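Local coordinates for protein catalase-3 (Neurospora crassa, PDB 4AJ9) that breaks hydrogen peroxide down to water and oxygen with a heme cofactor, probably protecting the cell from peroxide damage, at residues F522-V534 with V661-R673. Sequence-based numbering, arbitrary orientation.
Sequences FNESLPTIATLRV and VEEGLKVFKFLER
Leu526 N donates to Lys666 O (2.7 Å, N-H...O 162°), holding the loop that runs into the first strand (533-537) of the C-terminal, glutamine amidotransferase-like domain of this long catalase against the last turn of helix 654-667. Beside this bond, Leu526 CD1 rests 3.8 Å from Phe668 CD1, and Leu532 CD1 reaches the same ring atom at 4.2 Å. Ile529 lies across the helix surface: its CG2 presses tightly on Lys666 CG (3.5 Å), and its CD1 meets Glu662 CB. Toward the parallel sheet, Leu665 takes Leu532 CD1 on its CD2 and Val534 CG2 on its CD1. At the other end Phe522 turns its ring edge to Lys669, its CE1 lying 3.9 Å from Lys669 CG, while the Leu671 side chain crosses that of Phe522 at about a right angle, its CD1 3.6 Å from Phe522 CB and its CD2 beside Phe522 CD1. With an alanine here, CB could still meet Leu671 CD1, but Lys669 CG and Leu671 CD2 would probably lose the ring they pack against. Farther out, Glu456 accepts a hydrogen bond from Phe522 N, and the Lys669 amine leads away to a salt bridge with Glu243. Phe668 CG, anti to the backbone N (chi1 -170°), carries the ring to Leu526, whose CD1 also lies 3.8 Å from Leu665 O.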
ATOM      1  N   PHE C 522     -38.737  -8.555  24.951  1.00 14.76           N
ATOM      2  CA  PHE C 522     -39.377  -9.634  25.697  1.00 16.40           C
ATOM      3  C   PHE C 522     -40.877  -9.444  25.960  1.00 17.65           C
ATOM      4  O   PHE C 522     -41.543 -10.355  26.452  1.00 20.54           O
ATOM      5  CB  PHE C 522     -38.623  -9.867  27.008  1.00  9.07           C
ATOM      6  CG  PHE C 522     -37.228 -10.367  26.806  1.00 13.48           C
ATOM      7  CD1 PHE C 522     -36.997 -11.694  26.525  1.00 21.02           C
ATOM      8  CD2 PHE C 522     -36.153  -9.501  26.871  1.00 16.10           C
ATOM      9  CE1 PHE C 522     -35.715 -12.161  26.328  1.00 27.13           C
ATOM     10  CE2 PHE C 522     -34.867  -9.962  26.676  1.00 22.04           C
ATOM     11  CZ  PHE C 522     -34.652 -11.297  26.404  1.00 13.74           C
ATOM     12  N   ASN C 523     -41.421  -8.280  25.623  1.00 21.99           N
ATOM     13  CA  ASN C 523     -42.855  -8.070  25.840  1.00 19.09           C
ATOM     14  C   ASN C 523     -43.711  -8.584  24.678  1.00 26.68           C
ATOM     15  O   ASN C 523     -44.878  -8.227  24.551  1.00 26.04           O
ATOM     16  CB  ASN C 523     -43.159  -6.595  26.135  1.00 16.68           C
ATOM     17  CG  ASN C 523     -43.219  -5.748  24.883  1.00 29.65           C
ATOM     18  OD1 ASN C 523     -42.676  -6.118  23.846  1.00 27.44           O
ATOM     19  ND2 ASN C 523     -43.883  -4.599  24.974  1.00 35.86           N
ATOM     20  N   GLU C 524     -43.134  -9.430  23.835  1.00 18.44           N
ATOM     21  CA  GLU C 524     -43.860  -9.918  22.672  1.00 20.27           C
ATOM     22  C   GLU C 524     -43.313 -11.258  22.182  1.00 21.93           C
ATOM     23  O   GLU C 524     -42.107 -11.469  22.148  1.00 25.89           O
ATOM     24  CB  GLU C 524     -43.808  -8.876  21.554  1.00 21.50           C
ATOM     25  CG  GLU C 524     -44.626  -9.251  20.338  1.00 32.76           C
ATOM     26  CD  GLU C 524     -44.876  -8.073  19.415  1.00 48.97           C
ATOM     27  OE1 GLU C 524     -44.000  -7.183  19.324  1.00 40.43           O
ATOM     28  OE2 GLU C 524     -45.956  -8.038  18.784  1.00 45.25           O
ATOM     29  N   SER C 525     -44.212 -12.156  21.796  1.00 17.92           N
ATOM     30  CA  SER C 525     -43.826 -13.494  21.386  1.00 13.25           C
ATOM     31  C   SER C 525     -43.487 -13.516  19.897  1.00 16.55           C
ATOM     32  O   SER C 525     -43.923 -12.641  19.145  1.00 19.93           O
ATOM     33  CB  SER C 525     -44.950 -14.484  21.712  1.00 21.02           C
ATOM     34  OG  SER C 525     -46.116 -14.172  20.970  1.00 26.64           O
ATOM     35  N   LEU C 526     -42.706 -14.502  19.466  1.00 10.70           N
ATOM     36  CA  LEU C 526     -42.274 -14.551  18.066  1.00 14.73           C
ATOM     37  C   LEU C 526     -43.414 -14.854  17.100  1.00 17.83           C
ATOM     38  O   LEU C 526     -44.315 -15.638  17.414  1.00 11.57           O
ATOM     39  CB  LEU C 526     -41.151 -15.578  17.883  1.00 10.32           C
ATOM     40  CG  LEU C 526     -39.907 -15.335  18.729  1.00 14.33           C
ATOM     41  CD1 LEU C 526     -38.911 -16.481  18.549  1.00  9.74           C
ATOM     42  CD2 LEU C 526     -39.283 -13.999  18.361  1.00  6.86           C
ATOM     43  N   PRO C 527     -43.366 -14.240  15.905  1.00 13.04           N
ATOM     44  CA  PRO C 527     -44.402 -14.417  14.881  1.00 16.34           C
ATOM     45  C   PRO C 527     -44.278 -15.763  14.192  1.00 20.46           C
ATOM     46  O   PRO C 527     -45.264 -16.302  13.682  1.00 20.47           O
ATOM     47  CB  PRO C 527     -44.120 -13.273  13.893  1.00 16.08           C
ATOM     48  CG  PRO C 527     -42.649 -13.020  14.027  1.00  9.85           C
ATOM     49  CD  PRO C 527     -42.316 -13.292  15.481  1.00 16.36           C
ATOM     50  N   THR C 528     -43.067 -16.307  14.183  1.00 15.27           N
ATOM     51  CA  THR C 528     -42.839 -17.620  13.604  1.00 12.98           C
ATOM     52  C   THR C 528     -41.742 -18.359  14.365  1.00 10.97           C
ATOM     53  O   THR C 528     -40.853 -17.739  14.957  1.00 10.97           O
ATOM     54  CB  THR C 528     -42.461 -17.522  12.112  1.00 17.56           C
ATOM     55  OG1 THR C 528     -42.261 -18.838  11.585  1.00 12.81           O
ATOM     56  CG2 THR C 528     -41.187 -16.703  11.919  1.00 13.19           C
ATOM     57  N   ILE C 529     -41.808 -19.683  14.356  1.00 12.48           N
ATOM     58  CA  ILE C 529     -40.751 -20.482  14.964  1.00 10.38           C
ATOM     59  C   ILE C 529     -39.922 -21.224  13.910  1.00  9.83           C
ATOM     60  O   ILE C 529     -39.045 -22.013  14.245  1.00 11.29           O
ATOM     61  CB  ILE C 529     -41.309 -21.457  16.005  1.00 14.50           C
ATOM     62  CG1 ILE C 529     -42.247 -22.470  15.340  1.00 14.68           C
ATOM     63  CG2 ILE C 529     -42.000 -20.674  17.123  1.00 10.05           C
ATOM     64  CD1 ILE C 529     -42.497 -23.724  16.182  1.00 19.58           C
ATOM     65  N   ALA C 530     -40.182 -20.939  12.637  1.00 10.71           N
ATOM     66  CA  ALA C 530     -39.388 -21.518  11.561  1.00 13.31           C
ATOM     67  C   ALA C 530     -37.897 -21.307  11.824  1.00 14.69           C
ATOM     68  O   ALA C 530     -37.494 -20.250  12.313  1.00 10.83           O
ATOM     69  CB  ALA C 530     -39.775 -20.908  10.229  1.00 13.38           C
ATOM     70  N   THR C 531     -37.099 -22.326  11.502  1.00 11.90           N
ATOM     71  CA  THR C 531     -35.646 -22.326  11.690  1.00  9.50           C
ATOM     72  C   THR C 531     -35.173 -22.503  13.130  1.00 11.47           C
ATOM     73  O   THR C 531     -34.005 -22.802  13.347  1.00  9.27           O
ATOM     74  CB  THR C 531     -34.960 -21.056  11.145  1.00  8.26           C
ATOM     75  OG1 THR C 531     -35.074 -19.997  12.111  1.00  8.82           O
ATOM     76  CG2 THR C 531     -35.574 -20.631   9.819  1.00  9.56           C
ATOM     77  N   LEU C 532     -36.041 -22.299  14.115  1.00  9.34           N
ATOM     78  CA  LEU C 532     -35.589 -22.440  15.493  1.00  9.67           C
ATOM     79  C   LEU C 532     -35.137 -23.889  15.747  1.00 13.03           C
ATOM     80  O   LEU C 532     -35.566 -24.821  15.061  1.00 11.63           O
ATOM     81  CB  LEU C 532     -36.646 -21.986  16.500  1.00 11.10           C
ATOM     82  CG  LEU C 532     -37.001 -20.496  16.421  1.00 15.54           C
ATOM     83  CD1 LEU C 532     -37.823 -20.081  17.625  1.00 20.63           C
ATOM     84  CD2 LEU C 532     -35.754 -19.626  16.296  1.00 13.05           C
ATOM     85  N   ARG C 533     -34.268 -24.061  16.733  1.00  5.60           N
ATOM     86  CA  ARG C 533     -33.488 -25.277  16.861  1.00 10.78           C
ATOM     87  C   ARG C 533     -33.877 -26.079  18.097  1.00  9.81           C
ATOM     88  O   ARG C 533     -33.987 -25.535  19.197  1.00  9.87           O
ATOM     89  CB  ARG C 533     -31.994 -24.925  16.909  1.00  9.33           C
ATOM     90  CG  ARG C 533     -31.480 -24.310  15.605  1.00 20.21           C
ATOM     91  CD  ARG C 533     -30.270 -23.390  15.825  1.00 20.62           C
ATOM     92  NE  ARG C 533     -29.803 -22.781  14.575  1.00 24.15           N
ATOM     93  CZ  ARG C 533     -28.868 -23.306  13.784  1.00 29.04           C
ATOM     94  NH1 ARG C 533     -28.288 -24.459  14.109  1.00 30.19           N
ATOM     95  NH2 ARG C 533     -28.512 -22.678  12.665  1.00 19.58           N
ATOM     96  N   VAL C 534     -34.066 -27.377  17.911  1.00  5.40           N
ATOM     97  CA  VAL C 534     -34.415 -28.251  19.021  1.00  6.61           C
ATOM     98  C   VAL C 534     -33.333 -29.310  19.183  1.00  8.08           C
ATOM     99  O   VAL C 534     -33.010 -30.021  18.237  1.00 10.29           O
ATOM    100  CB  VAL C 534     -35.774 -28.920  18.783  1.00 11.02           C
ATOM    101  CG1 VAL C 534     -36.165 -29.775  19.976  1.00  9.60           C
ATOM    102  CG2 VAL C 534     -36.829 -27.861  18.508  1.00  9.24           C
ATOM    103  N   VAL C 661     -43.685 -27.688  23.324  1.00 16.96           N
ATOM    104  CA  VAL C 661     -42.413 -27.129  22.894  1.00 13.88           C
ATOM    105  C   VAL C 661     -42.646 -26.100  21.790  1.00 17.43           C
ATOM    106  O   VAL C 661     -42.077 -25.010  21.810  1.00 13.28           O
ATOM    107  CB  VAL C 661     -41.452 -28.233  22.420  1.00 17.82           C
ATOM    108  CG1 VAL C 661     -40.257 -27.625  21.675  1.00 19.18           C
ATOM    109  CG2 VAL C 661     -40.994 -29.079  23.613  1.00  9.51           C
ATOM    110  N   GLU C 662     -43.499 -26.431  20.831  1.00 16.26           N
ATOM    111  CA  GLU C 662     -43.771 -25.485  19.760  1.00 12.27           C
ATOM    112  C   GLU C 662     -44.435 -24.222  20.294  1.00 23.09           C
ATOM    113  O   GLU C 662     -44.156 -23.122  19.815  1.00 15.64           O
ATOM    114  CB  GLU C 662     -44.577 -26.138  18.635  1.00 13.11           C
ATOM    115  CG  GLU C 662     -43.795 -27.217  17.895  1.00 13.20           C
ATOM    116  CD  GLU C 662     -44.621 -27.933  16.844  1.00 21.51           C
ATOM    117  OE1 GLU C 662     -45.856 -27.745  16.834  1.00 29.01           O
ATOM    118  OE2 GLU C 662     -44.039 -28.684  16.029  1.00 27.72           O
ATOM    119  N   GLU C 663     -45.295 -24.375  21.300  1.00 16.55           N
ATOM    120  CA  GLU C 663     -45.894 -23.217  21.954  1.00 16.28           C
ATOM    121  C   GLU C 663     -44.853 -22.396  22.710  1.00 12.77           C
ATOM    122  O   GLU C 663     -44.817 -21.168  22.611  1.00 13.77           O
ATOM    123  CB  GLU C 663     -47.032 -23.650  22.894  1.00 11.15           C
ATOM    124  CG  GLU C 663     -48.330 -23.905  22.156  1.00 31.85           C
ATOM    125  CD  GLU C 663     -49.360 -24.617  23.004  1.00 54.31           C
ATOM    126  OE1 GLU C 663     -49.275 -24.534  24.249  1.00 62.13           O
ATOM    127  OE2 GLU C 663     -50.254 -25.267  22.423  1.00 54.83           O
ATOM    128  N   GLY C 664     -44.003 -23.083  23.463  1.00 13.32           N
ATOM    129  CA  GLY C 664     -42.982 -22.421  24.252  1.00 13.89           C
ATOM    130  C   GLY C 664     -41.980 -21.669  23.392  1.00 10.59           C
ATOM    131  O   GLY C 664     -41.462 -20.632  23.810  1.00  9.46           O
ATOM    132  N   LEU C 665     -41.706 -22.187  22.196  1.00 12.34           N
ATOM    133  CA  LEU C 665     -40.717 -21.559  21.311  1.00 10.74           C
ATOM    134  C   LEU C 665     -41.172 -20.192  20.841  1.00 14.53           C
ATOM    135  O   LEU C 665     -40.343 -19.324  20.583  1.00 10.48           O
ATOM    136  CB  LEU C 665     -40.374 -22.455  20.115  1.00  8.13           C
ATOM    137  CG  LEU C 665     -39.358 -23.568  20.381  1.00 12.81           C
ATOM    138  CD1 LEU C 665     -39.372 -24.581  19.254  1.00 12.10           C
ATOM    139  CD2 LEU C 665     -37.954 -23.011  20.578  1.00 10.10           C
ATOM    140  N   LYS C 666     -42.485 -19.992  20.740  1.00  8.82           N
ATOM    141  CA  LYS C 666     -43.026 -18.673  20.408  1.00 16.42           C
ATOM    142  C   LYS C 666     -42.779 -17.674  21.537  1.00 11.88           C
ATOM    143  O   LYS C 666     -42.425 -16.528  21.284  1.00 13.66           O
ATOM    144  CB  LYS C 666     -44.521 -18.743  20.069  1.00 20.00           C
ATOM    145  CG  LYS C 666     -44.827 -19.346  18.699  1.00 33.99           C
ATOM    146  CD  LYS C 666     -46.252 -19.029  18.236  1.00 26.14           C
ATOM    147  CE  LYS C 666     -46.419 -19.290  16.738  1.00 44.67           C
ATOM    148  NZ  LYS C 666     -47.693 -18.731  16.187  1.00 45.48           N
ATOM    149  N   VAL C 667     -42.968 -18.111  22.782  1.00 13.04           N
ATOM    150  CA  VAL C 667     -42.628 -17.286  23.943  1.00 13.04           C
ATOM    151  C   VAL C 667     -41.109 -17.062  23.984  1.00  9.05           C
ATOM    152  O   VAL C 667     -40.625 -15.993  24.366  1.00 10.72           O
ATOM    153  CB  VAL C 667     -43.071 -17.967  25.244  1.00  6.54           C
ATOM    154  CG1 VAL C 667     -42.683 -17.130  26.451  1.00 14.60           C
ATOM    155  CG2 VAL C 667     -44.582 -18.231  25.222  1.00 12.63           C
ATOM    156  N   PHE C 668     -40.384 -18.112  23.609  1.00 15.74           N
ATOM    157  CA  PHE C 668     -38.928 -18.102  23.419  1.00 10.14           C
ATOM    158  C   PHE C 668     -38.055 -18.101  24.684  1.00  5.69           C
ATOM    159  O   PHE C 668     -37.205 -18.974  24.850  1.00 10.17           O
ATOM    160  CB  PHE C 668     -38.481 -17.003  22.447  1.00 11.94           C
ATOM    161  CG  PHE C 668     -37.048 -17.138  22.056  1.00 11.18           C
ATOM    162  CD1 PHE C 668     -36.662 -18.123  21.160  1.00 13.79           C
ATOM    163  CD2 PHE C 668     -36.081 -16.329  22.622  1.00 10.57           C
ATOM    164  CE1 PHE C 668     -35.335 -18.282  20.812  1.00 12.19           C
ATOM    165  CE2 PHE C 668     -34.752 -16.488  22.285  1.00  9.84           C
ATOM    166  CZ  PHE C 668     -34.376 -17.465  21.379  1.00  7.10           C
ATOM    167  N   LYS C 669     -38.239 -17.115  25.553  1.00  7.42           N
ATOM    168  CA  LYS C 669     -37.603 -17.133  26.865  1.00 12.74           C
ATOM    169  C   LYS C 669     -38.656 -17.071  27.960  1.00 19.15           C
ATOM    170  O   LYS C 669     -39.587 -16.257  27.905  1.00 11.49           O
ATOM    171  CB  LYS C 669     -36.632 -15.961  27.033  1.00 13.75           C
ATOM    172  CG  LYS C 669     -35.413 -16.006  26.116  1.00 13.17           C
ATOM    173  CD  LYS C 669     -34.499 -17.163  26.455  1.00  8.76           C
ATOM    174  CE  LYS C 669     -33.043 -16.805  26.145  1.00 10.88           C
ATOM    175  NZ  LYS C 669     -32.186 -18.016  26.092  1.00 10.96           N
ATOM    176  N   PHE C 670     -38.497 -17.928  28.959  1.00 12.57           N
ATOM    177  CA  PHE C 670     -39.411 -17.955  30.082  1.00 11.16           C
ATOM    178  C   PHE C 670     -38.846 -17.166  31.247  1.00 13.02           C
ATOM    179  O   PHE C 670     -38.050 -17.671  32.034  1.00 14.89           O
ATOM    180  CB  PHE C 670     -39.761 -19.396  30.440  1.00 18.29           C
ATOM    181  CG  PHE C 670     -40.704 -20.017  29.464  1.00 13.80           C
ATOM    182  CD1 PHE C 670     -40.242 -20.516  28.258  1.00 10.71           C
ATOM    183  CD2 PHE C 670     -42.068 -20.030  29.713  1.00 19.03           C
ATOM    184  CE1 PHE C 670     -41.115 -21.056  27.339  1.00 12.43           C
ATOM    185  CE2 PHE C 670     -42.950 -20.572  28.797  1.00 14.89           C
ATOM    186  CZ  PHE C 670     -42.469 -21.090  27.605  1.00 10.39           C
ATOM    187  N   LEU C 671     -39.274 -15.911  31.337  1.00 13.98           N
ATOM    188  CA  LEU C 671     -38.662 -14.931  32.227  1.00 14.60           C
ATOM    189  C   LEU C 671     -39.002 -15.138  33.700  1.00 14.44           C
ATOM    190  O   LEU C 671     -38.457 -14.451  34.568  1.00 11.37           O
ATOM    191  CB  LEU C 671     -39.057 -13.514  31.800  1.00 15.70           C
ATOM    192  CG  LEU C 671     -38.665 -13.109  30.379  1.00 20.57           C
ATOM    193  CD1 LEU C 671     -39.091 -11.660  30.097  1.00 20.80           C
ATOM    194  CD2 LEU C 671     -37.168 -13.292  30.167  1.00 16.44           C
ATOM    195  N   GLU C 672     -39.891 -16.079  33.992  1.00 16.53           N
ATOM    196  CA  GLU C 672     -40.228 -16.340  35.386  1.00 15.29           C
ATOM    197  C   GLU C 672     -39.061 -16.995  36.103  1.00 20.40           C
ATOM    198  O   GLU C 672     -39.056 -17.087  37.327  1.00 18.73           O
ATOM    199  CB  GLU C 672     -41.488 -17.200  35.515  1.00 24.51           C
ATOM    200  CG  GLU C 672     -41.689 -18.184  34.390  1.00 34.12           C
ATOM    201  CD  GLU C 672     -42.333 -17.542  33.178  1.00 30.57           C
ATOM    202  OE1 GLU C 672     -43.466 -17.032  33.304  1.00 38.29           O
ATOM    203  OE2 GLU C 672     -41.709 -17.552  32.101  1.00 37.61           O
ATOM    204  N   ARG C 673     -38.066 -17.433  35.335  1.00 12.35           N
ATOM    205  CA  ARG C 673     -36.927 -18.167  35.891  1.00 15.63           C
ATOM    206  C   ARG C 673     -35.791 -17.258  36.336  1.00 14.44           C
ATOM    207  O   ARG C 673     -34.728 -17.732  36.754  1.00 18.58           O
ATOM    208  CB  ARG C 673     -36.402 -19.180  34.874  1.00 16.13           C
ATOM    209  CG  ARG C 673     -37.449 -20.183  34.437  1.00 15.05           C
ATOM    210  CD  ARG C 673     -36.867 -21.252  33.530  1.00 11.31           C
ATOM    211  NE  ARG C 673     -37.942 -21.947  32.836  1.00 10.71           N
ATOM    212  CZ  ARG C 673     -37.800 -22.619  31.701  1.00 17.08           C
ATOM    213  NH1 ARG C 673     -36.612 -22.713  31.119  1.00 10.56           N
ATOM    214  NH2 ARG C 673     -38.856 -23.203  31.151  1.00 13.30           N
TER